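Local coordinates for 3-oxoacyl-[acyl-carrier-protein] reductase (Sinorhizobium meliloti, PDB 3U9L) that probably catalyses the NADPH-dependent reduction of 3-oxoacyl-[acyl-carrier-protein], as a member of the short-chain dehydrogenase/reductase family, at residues 97-111 with 152-164. Numbering follows the deposited sequence.
Sequences HMVFGPAEAFTPEQF and GTPPYLAPYFAAK
Tyr156 O is approached by two groups of segment 97-111. Gly101 N gives it a hydrogen bond of 2.7 Å, with an N-H...O angle of 162°, and the H on Phe100 CA makes a weaker contact, CA lying 3.2 Å from Tyr156 O. The carbonyl of Gly101 is used as well. A water donates to Gly101 O at 2.7 Å and accepts from Ala158 N at 2.9 Å, which ties the loop to the first turn of helix 158-179.

The Tyr156 ring lies with one face against the Gly101-Pro102 backbone, and Pro102 CD makes a CH-pi contact there. Its edge is turned to the face of Phe100 in an offset edge-to-face pair, planes at 65°. Tyr156 CB also sits over the Phe100 ring, 3.7 Å from Phe100 CE1. The Tyr156 hydroxyl is hydrogen-bonded to Asn220 ND2.

Pro159 CG serves two rings. It lies over a face of Phe106, 3.6 Å from Phe106 CG, and over a face of Phe111, 3.9 Å from Phe111 CZ.

Further along the helix, Tyr160 has CG anti to its backbone N (chi1 174°). This puts one face of its ring against Met98, a selenomethionine, whose CB is over the ring centre. The selenium stands obliquely to the same ring in a Met-aromatic contact. Lys164 CG covers the opposite face.

The second subunit joins in: its Glu177 accepts from Ala103 N and Tyr156 N, one on each segment.

The contact lies within a Rossmann-type fold with a parallel sheet. It packs the loop after strand 90-93 and the first turn of helix 108-136 against the turn at Tyr156 and the start of helix 158-179, where Tyr160 and Lys164 have the Tyr-x-x-x-Lys spacing of the short-chain dehydrogenase/reductase active-site motif.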
ATOM      1  N   HIS A  97      -7.864  11.482   1.440  1.00 32.52           N
ATOM      2  CA  HIS A  97      -8.738  11.593   2.629  1.00 33.90           C
ATOM      3  C   HIS A  97      -8.178  10.654   3.674  1.00 33.25           C
ATOM      4  O   HIS A  97      -7.875   9.493   3.328  1.00 29.41           O
ATOM      5  CB  HIS A  97     -10.187  11.134   2.327  1.00 33.30           C
ATOM      6  CG  HIS A  97     -11.080  11.084   3.539  1.00 33.94           C
ATOM      7  ND1 HIS A  97     -11.687   9.918   3.983  1.00 34.64           N
ATOM      8  CD2 HIS A  97     -11.463  12.055   4.412  1.00 35.02           C
ATOM      9  CE1 HIS A  97     -12.396  10.170   5.075  1.00 32.03           C
ATOM     10  NE2 HIS A  97     -12.276  11.463   5.352  1.00 34.63           N
HETATM   11  N   MSE A  98      -8.040  11.164   4.904  1.00 27.94           N
HETATM   12  CA  MSE A  98      -7.442  10.431   5.994  1.00 31.76           C
HETATM   13  C   MSE A  98      -8.379  10.126   7.206  1.00 31.38           C
HETATM   14  O   MSE A  98      -9.511  10.626   7.259  1.00 31.03           O
HETATM   15  CB  MSE A  98      -6.162  11.150   6.438  1.00 32.20           C
HETATM   16  CG  MSE A  98      -6.236  12.183   7.518  1.00 34.94           C
HETATM   17 SE   MSE A  98      -4.429  13.104   7.276  1.00 73.01          SE
HETATM   18  CE  MSE A  98      -3.829  13.248   9.177  1.00 36.92           C
ATOM     19  N   VAL A  99      -7.897   9.296   8.139  1.00 28.39           N
ATOM     20  CA  VAL A  99      -8.695   8.854   9.298  1.00 25.85           C
ATOM     21  C   VAL A  99      -7.771   8.634  10.473  1.00 24.63           C
ATOM     22  O   VAL A  99      -6.555   8.492  10.284  1.00 23.84           O
ATOM     23  CB  VAL A  99      -9.444   7.540   9.032  1.00 25.79           C
ATOM     24  CG1 VAL A  99     -10.409   7.665   7.835  1.00 26.91           C
ATOM     25  CG2 VAL A  99      -8.468   6.434   8.781  1.00 23.19           C
ATOM     26  N   PHE A 100      -8.344   8.554  11.668  1.00 21.43           N
ATOM     27  CA  PHE A 100      -7.553   8.385  12.875  1.00 22.19           C
ATOM     28  C   PHE A 100      -8.237   7.450  13.856  1.00 21.63           C
ATOM     29  O   PHE A 100      -9.424   7.611  14.144  1.00 20.65           O
ATOM     30  CB  PHE A 100      -7.365   9.738  13.593  1.00 21.21           C
ATOM     31  CG  PHE A 100      -6.373   9.686  14.732  1.00 20.58           C
ATOM     32  CD1 PHE A 100      -5.009   9.825  14.483  1.00 20.32           C
ATOM     33  CD2 PHE A 100      -6.793   9.555  16.059  1.00 21.17           C
ATOM     34  CE1 PHE A 100      -4.066   9.812  15.511  1.00 19.79           C
ATOM     35  CE2 PHE A 100      -5.850   9.533  17.107  1.00 20.43           C
ATOM     36  CZ  PHE A 100      -4.496   9.681  16.833  1.00 19.78           C
ATOM     37  N   GLY A 101      -7.474   6.503  14.399  1.00 19.33           N
ATOM     38  CA  GLY A 101      -8.044   5.539  15.331  1.00 19.78           C
ATOM     39  C   GLY A 101      -7.268   4.233  15.291  1.00 19.71           C
ATOM     40  O   GLY A 101      -6.460   3.995  14.351  1.00 18.66           O
ATOM     41  N   PRO A 102      -7.547   3.360  16.275  1.00 18.70           N
ATOM     42  CA  PRO A 102      -6.919   2.054  16.385  1.00 18.05           C
ATOM     43  C   PRO A 102      -7.331   1.254  15.169  1.00 17.56           C
ATOM     44  O   PRO A 102      -8.525   1.212  14.812  1.00 17.21           O
ATOM     45  CB  PRO A 102      -7.591   1.404  17.612  1.00 18.59           C
ATOM     46  CG  PRO A 102      -8.507   2.460  18.222  1.00 21.18           C
ATOM     47  CD  PRO A 102      -8.516   3.662  17.370  1.00 19.91           C
ATOM     48  N   ALA A 103      -6.373   0.576  14.558  1.00 17.55           N
ATOM     49  CA  ALA A 103      -6.639  -0.087  13.266  1.00 16.59           C
ATOM     50  C   ALA A 103      -7.705  -1.155  13.417  1.00 16.99           C
ATOM     51  O   ALA A 103      -8.523  -1.363  12.519  1.00 18.44           O
ATOM     52  CB  ALA A 103      -5.351  -0.734  12.758  1.00 15.99           C
ATOM     53  N   GLU A 104      -7.658  -1.882  14.525  1.00 17.82           N
ATOM     54  CA  GLU A 104      -8.614  -2.967  14.791  1.00 17.44           C
ATOM     55  C   GLU A 104     -10.048  -2.497  14.799  1.00 19.01           C
ATOM     56  O   GLU A 104     -10.935  -3.285  14.513  1.00 19.81           O
ATOM     57  CB  GLU A 104      -8.314  -3.643  16.130  1.00 17.42           C
ATOM     58  CG  GLU A 104      -8.928  -5.091  16.257  1.00 19.79           C
ATOM     59  CD  GLU A 104      -8.827  -5.676  17.682  1.00 21.61           C
ATOM     60  OE1 GLU A 104      -7.797  -5.420  18.360  1.00 20.64           O
ATOM     61  OE2 GLU A 104      -9.742  -6.442  18.099  1.00 21.01           O
ATOM     62  N   ALA A 105     -10.286  -1.208  15.113  1.00 18.82           N
ATOM     63  CA  ALA A 105     -11.644  -0.662  15.261  1.00 19.05           C
ATOM     64  C   ALA A 105     -12.238  -0.186  13.944  1.00 19.53           C
ATOM     65  O   ALA A 105     -13.441   0.119  13.847  1.00 20.74           O
ATOM     66  CB  ALA A 105     -11.675   0.500  16.339  1.00 19.82           C
ATOM     67  N   PHE A 106     -11.394  -0.065  12.930  1.00 18.55           N
ATOM     68  CA  PHE A 106     -11.845   0.209  11.559  1.00 19.23           C
ATOM     69  C   PHE A 106     -12.330  -1.069  10.916  1.00 19.83           C
ATOM     70  O   PHE A 106     -11.654  -2.094  10.993  1.00 18.78           O
ATOM     71  CB  PHE A 106     -10.701   0.810  10.709  1.00 17.75           C
ATOM     72  CG  PHE A 106     -10.407   2.250  11.015  1.00 18.20           C
ATOM     73  CD1 PHE A 106     -11.223   3.263  10.518  1.00 19.74           C
ATOM     74  CD2 PHE A 106      -9.335   2.587  11.811  1.00 17.13           C
ATOM     75  CE1 PHE A 106     -10.960   4.625  10.833  1.00 20.79           C
ATOM     76  CE2 PHE A 106      -9.050   3.902  12.103  1.00 19.44           C
ATOM     77  CZ  PHE A 106      -9.863   4.935  11.619  1.00 20.02           C
ATOM     78  N   THR A 107     -13.490  -1.024  10.261  1.00 19.87           N
ATOM     79  CA  THR A 107     -13.998  -2.226   9.643  1.00 21.07           C
ATOM     80  C   THR A 107     -13.311  -2.515   8.280  1.00 22.02           C
ATOM     81  O   THR A 107     -12.696  -1.613   7.695  1.00 20.64           O
ATOM     82  CB  THR A 107     -15.493  -2.109   9.437  1.00 22.81           C
ATOM     83  OG1 THR A 107     -15.746  -1.076   8.502  1.00 22.07           O
ATOM     84  CG2 THR A 107     -16.178  -1.741  10.755  1.00 21.89           C
ATOM     85  N   PRO A 108     -13.426  -3.750   7.803  1.00 21.74           N
ATOM     86  CA  PRO A 108     -12.845  -4.134   6.513  1.00 20.87           C
ATOM     87  C   PRO A 108     -13.336  -3.220   5.397  1.00 21.94           C
ATOM     88  O   PRO A 108     -12.570  -2.872   4.499  1.00 19.26           O
ATOM     89  CB  PRO A 108     -13.375  -5.553   6.303  1.00 20.23           C
ATOM     90  CG  PRO A 108     -13.587  -6.075   7.679  1.00 20.59           C
ATOM     91  CD  PRO A 108     -14.030  -4.899   8.502  1.00 20.57           C
ATOM     92  N   GLU A 109     -14.607  -2.837   5.461  1.00 23.49           N
ATOM     93  CA  GLU A 109     -15.187  -1.939   4.470  1.00 23.73           C
ATOM     94  C   GLU A 109     -14.550  -0.558   4.563  1.00 22.41           C
ATOM     95  O   GLU A 109     -14.321   0.101   3.550  1.00 22.69           O
ATOM     96  CB  GLU A 109     -16.702  -1.835   4.661  1.00 27.66           C
ATOM     97  CG  GLU A 109     -17.442  -3.149   4.476  1.00 32.34           C
ATOM     98  CD  GLU A 109     -17.395  -4.023   5.715  1.00 33.40           C
ATOM     99  OE1 GLU A 109     -16.894  -3.554   6.757  1.00 25.59           O
ATOM    100  OE2 GLU A 109     -17.862  -5.181   5.645  1.00 39.35           O
ATOM    101  N   GLN A 110     -14.264  -0.128   5.788  1.00 21.13           N
ATOM    102  CA  GLN A 110     -13.627   1.163   6.017  1.00 21.31           C
ATOM    103  C   GLN A 110     -12.298   1.240   5.275  1.00 19.15           C
ATOM    104  O   GLN A 110     -12.017   2.217   4.582  1.00 20.12           O
ATOM    105  CB  GLN A 110     -13.412   1.399   7.513  1.00 21.34           C
ATOM    106  CG  GLN A 110     -14.663   1.831   8.259  1.00 22.22           C
ATOM    107  CD  GLN A 110     -14.349   2.608   9.522  1.00 22.60           C
ATOM    108  OE1 GLN A 110     -14.060   2.025  10.567  1.00 21.25           O
ATOM    109  NE2 GLN A 110     -14.404   3.931   9.432  1.00 20.45           N
ATOM    110  N   PHE A 111     -11.483   0.200   5.426  1.00 19.12           N
ATOM    111  CA  PHE A 111     -10.190   0.133   4.743  1.00 19.69           C
ATOM    112  C   PHE A 111     -10.433   0.176   3.234  1.00 19.55           C
ATOM    113  O   PHE A 111      -9.720   0.852   2.495  1.00 19.00           O
ATOM    114  CB  PHE A 111      -9.511  -1.182   5.058  1.00 19.68           C
ATOM    115  CG  PHE A 111      -8.688  -1.170   6.296  1.00 18.64           C
ATOM    116  CD1 PHE A 111      -9.285  -1.262   7.536  1.00 19.26           C
ATOM    117  CD2 PHE A 111      -7.314  -1.108   6.219  1.00 18.13           C
ATOM    118  CE1 PHE A 111      -8.527  -1.274   8.710  1.00 17.51           C
ATOM    119  CE2 PHE A 111      -6.529  -1.137   7.391  1.00 19.59           C
ATOM    120  CZ  PHE A 111      -7.135  -1.228   8.638  1.00 17.09           C
ATOM    121  N   GLY A 152       9.390   8.242   9.265  1.00 20.31           N
ATOM    122  CA  GLY A 152       8.890   7.946  10.602  1.00 18.78           C
ATOM    123  C   GLY A 152       7.428   8.336  10.653  1.00 21.18           C
ATOM    124  O   GLY A 152       7.044   9.390  10.142  1.00 22.70           O
ATOM    125  N   THR A 153       6.576   7.524  11.270  1.00 20.79           N
ATOM    126  CA  THR A 153       5.138   7.829  11.229  1.00 20.88           C
ATOM    127  C   THR A 153       4.461   7.597  12.592  1.00 19.87           C
ATOM    128  O   THR A 153       4.973   6.887  13.468  1.00 19.92           O
ATOM    129  CB  THR A 153       4.393   6.870  10.245  1.00 24.00           C
ATOM    130  OG1 THR A 153       4.743   5.545  10.619  1.00 23.58           O
ATOM    131  CG2 THR A 153       4.782   7.030   8.821  1.00 24.05           C
ATOM    132  N   PRO A 154       3.299   8.213  12.796  1.00 21.04           N
ATOM    133  CA  PRO A 154       2.523   7.895  14.020  1.00 20.46           C
ATOM    134  C   PRO A 154       1.664   6.622  13.833  1.00 21.29           C
ATOM    135  O   PRO A 154       1.291   6.257  12.728  1.00 20.32           O
ATOM    136  CB  PRO A 154       1.597   9.115  14.187  1.00 20.41           C
ATOM    137  CG  PRO A 154       1.446   9.681  12.710  1.00 20.45           C
ATOM    138  CD  PRO A 154       2.716   9.282  11.974  1.00 18.51           C
ATOM    139  N   PRO A 155       1.325   5.954  14.935  1.00 19.13           N
ATOM    140  CA  PRO A 155       0.320   4.899  14.860  1.00 19.00           C
ATOM    141  C   PRO A 155      -1.076   5.522  14.662  1.00 18.58           C
ATOM    142  O   PRO A 155      -1.198   6.744  14.727  1.00 19.08           O
ATOM    143  CB  PRO A 155       0.416   4.239  16.260  1.00 19.04           C
ATOM    144  CG  PRO A 155       1.699   4.745  16.849  1.00 20.08           C
ATOM    145  CD  PRO A 155       1.931   6.078  16.263  1.00 19.54           C
ATOM    146  N   TYR A 156      -2.110   4.715  14.495  1.00 17.11           N
ATOM    147  CA  TYR A 156      -3.499   5.203  14.513  1.00 17.95           C
ATOM    148  C   TYR A 156      -3.984   5.857  13.260  1.00 18.71           C
ATOM    149  O   TYR A 156      -5.009   6.551  13.306  1.00 18.88           O
ATOM    150  CB  TYR A 156      -3.838   6.126  15.740  1.00 17.65           C
ATOM    151  CG  TYR A 156      -4.207   5.340  16.991  1.00 18.68           C
ATOM    152  CD1 TYR A 156      -3.613   4.114  17.246  1.00 18.43           C
ATOM    153  CD2 TYR A 156      -5.100   5.852  17.959  1.00 19.58           C
ATOM    154  CE1 TYR A 156      -3.919   3.368  18.413  1.00 19.69           C
ATOM    155  CE2 TYR A 156      -5.417   5.101  19.156  1.00 20.30           C
ATOM    156  CZ  TYR A 156      -4.821   3.864  19.352  1.00 19.47           C
ATOM    157  OH  TYR A 156      -5.064   3.077  20.453  1.00 20.23           O
ATOM    158  N   LEU A 157      -3.286   5.645  12.142  1.00 18.11           N
ATOM    159  CA  LEU A 157      -3.838   6.065  10.842  1.00 19.03           C
ATOM    160  C   LEU A 157      -3.736   4.918   9.810  1.00 18.30           C
ATOM    161  O   LEU A 157      -3.639   5.183   8.620  1.00 18.50           O
ATOM    162  CB  LEU A 157      -3.144   7.326  10.299  1.00 18.58           C
ATOM    163  CG  LEU A 157      -3.390   8.647  11.058  1.00 20.68           C
ATOM    164  CD1 LEU A 157      -2.367   8.777  12.151  1.00 20.19           C
ATOM    165  CD2 LEU A 157      -3.361   9.876  10.087  1.00 20.50           C
ATOM    166  N   ALA A 158      -3.802   3.668  10.258  1.00 18.44           N
ATOM    167  CA  ALA A 158      -3.484   2.524   9.366  1.00 17.33           C
ATOM    168  C   ALA A 158      -4.233   2.488   8.043  1.00 18.07           C
ATOM    169  O   ALA A 158      -3.616   2.340   7.015  1.00 17.67           O
ATOM    170  CB  ALA A 158      -3.525   1.168  10.075  1.00 17.18           C
ATOM    171  N   PRO A 159      -5.571   2.638   8.046  1.00 19.55           N
ATOM    172  CA  PRO A 159      -6.222   2.528   6.727  1.00 18.79           C
ATOM    173  C   PRO A 159      -5.774   3.608   5.729  1.00 19.06           C
ATOM    174  O   PRO A 159      -5.819   3.403   4.516  1.00 18.99           O
ATOM    175  CB  PRO A 159      -7.710   2.763   7.040  1.00 18.91           C
ATOM    176  CG  PRO A 159      -7.847   2.616   8.554  1.00 19.98           C
ATOM    177  CD  PRO A 159      -6.511   3.088   9.096  1.00 20.34           C
ATOM    178  N   TYR A 160      -5.406   4.769   6.243  1.00 17.44           N
ATOM    179  CA  TYR A 160      -4.913   5.865   5.451  1.00 19.11           C
ATOM    180  C   TYR A 160      -3.474   5.628   4.951  1.00 18.64           C
ATOM    181  O   TYR A 160      -3.212   5.716   3.762  1.00 18.15           O
ATOM    182  CB  TYR A 160      -4.992   7.182   6.243  1.00 20.45           C
ATOM    183  CG  TYR A 160      -4.352   8.324   5.515  1.00 22.86           C
ATOM    184  CD1 TYR A 160      -4.860   8.773   4.283  1.00 24.89           C
ATOM    185  CD2 TYR A 160      -3.216   8.930   6.012  1.00 22.72           C
ATOM    186  CE1 TYR A 160      -4.263   9.804   3.589  1.00 25.23           C
ATOM    187  CE2 TYR A 160      -2.623   9.968   5.350  1.00 25.74           C
ATOM    188  CZ  TYR A 160      -3.139  10.402   4.128  1.00 27.63           C
ATOM    189  OH  TYR A 160      -2.502  11.442   3.467  1.00 27.73           O
ATOM    190  N   PHE A 161      -2.555   5.380   5.865  1.00 17.91           N
ATOM    191  CA  PHE A 161      -1.169   5.084   5.537  1.00 17.35           C
ATOM    192  C   PHE A 161      -1.066   3.865   4.599  1.00 18.43           C
ATOM    193  O   PHE A 161      -0.231   3.867   3.746  1.00 16.48           O
ATOM    194  CB  PHE A 161      -0.345   4.827   6.811  1.00 18.10           C
ATOM    195  CG  PHE A 161      -0.051   6.100   7.644  1.00 20.15           C
ATOM    196  CD1 PHE A 161      -0.315   7.346   7.137  1.00 19.70           C
ATOM    197  CD2 PHE A 161       0.544   5.999   8.905  1.00 20.34           C
ATOM    198  CE1 PHE A 161      -0.022   8.509   7.875  1.00 22.14           C
ATOM    199  CE2 PHE A 161       0.843   7.154   9.659  1.00 21.26           C
ATOM    200  CZ  PHE A 161       0.572   8.399   9.127  1.00 19.78           C
ATOM    201  N   ALA A 162      -1.872   2.813   4.817  1.00 17.09           N
ATOM    202  CA  ALA A 162      -1.925   1.687   3.882  1.00 16.07           C
ATOM    203  C   ALA A 162      -2.255   2.168   2.459  1.00 16.10           C
ATOM    204  O   ALA A 162      -1.606   1.794   1.467  1.00 16.27           O
ATOM    205  CB  ALA A 162      -3.002   0.707   4.332  1.00 16.00           C
ATOM    206  N   ALA A 163      -3.331   2.927   2.331  1.00 16.31           N
ATOM    207  CA  ALA A 163      -3.754   3.384   1.020  1.00 15.94           C
ATOM    208  C   ALA A 163      -2.676   4.246   0.384  1.00 17.72           C
ATOM    209  O   ALA A 163      -2.420   4.129  -0.801  1.00 17.99           O
ATOM    210  CB  ALA A 163      -5.057   4.104   1.087  1.00 16.81           C
ATOM    211  N   LYS A 164      -2.033   5.126   1.144  1.00 17.74           N
ATOM    212  CA  LYS A 164      -0.998   5.986   0.561  1.00 18.22           C
ATOM    213  C   LYS A 164       0.227   5.171   0.148  1.00 18.61           C
ATOM    214  O   LYS A 164       0.886   5.531  -0.818  1.00 18.55           O
ATOM    215  CB  LYS A 164      -0.512   7.059   1.551  1.00 18.94           C
ATOM    216  CG  LYS A 164      -1.581   8.054   1.966  1.00 20.68           C
ATOM    217  CD  LYS A 164      -2.231   8.707   0.763  1.00 23.01           C
ATOM    218  CE  LYS A 164      -1.252   9.552   0.004  1.00 24.42           C
ATOM    219  NZ  LYS A 164      -1.904  10.403  -1.107  1.00 27.98           N
TER
HETATM  220  O   HOH W   1      -4.776   2.680  12.761  1.00 17.93           O
HETATM  221  O   HOH W   2      -7.017   1.146   3.278  1.00 18.60           O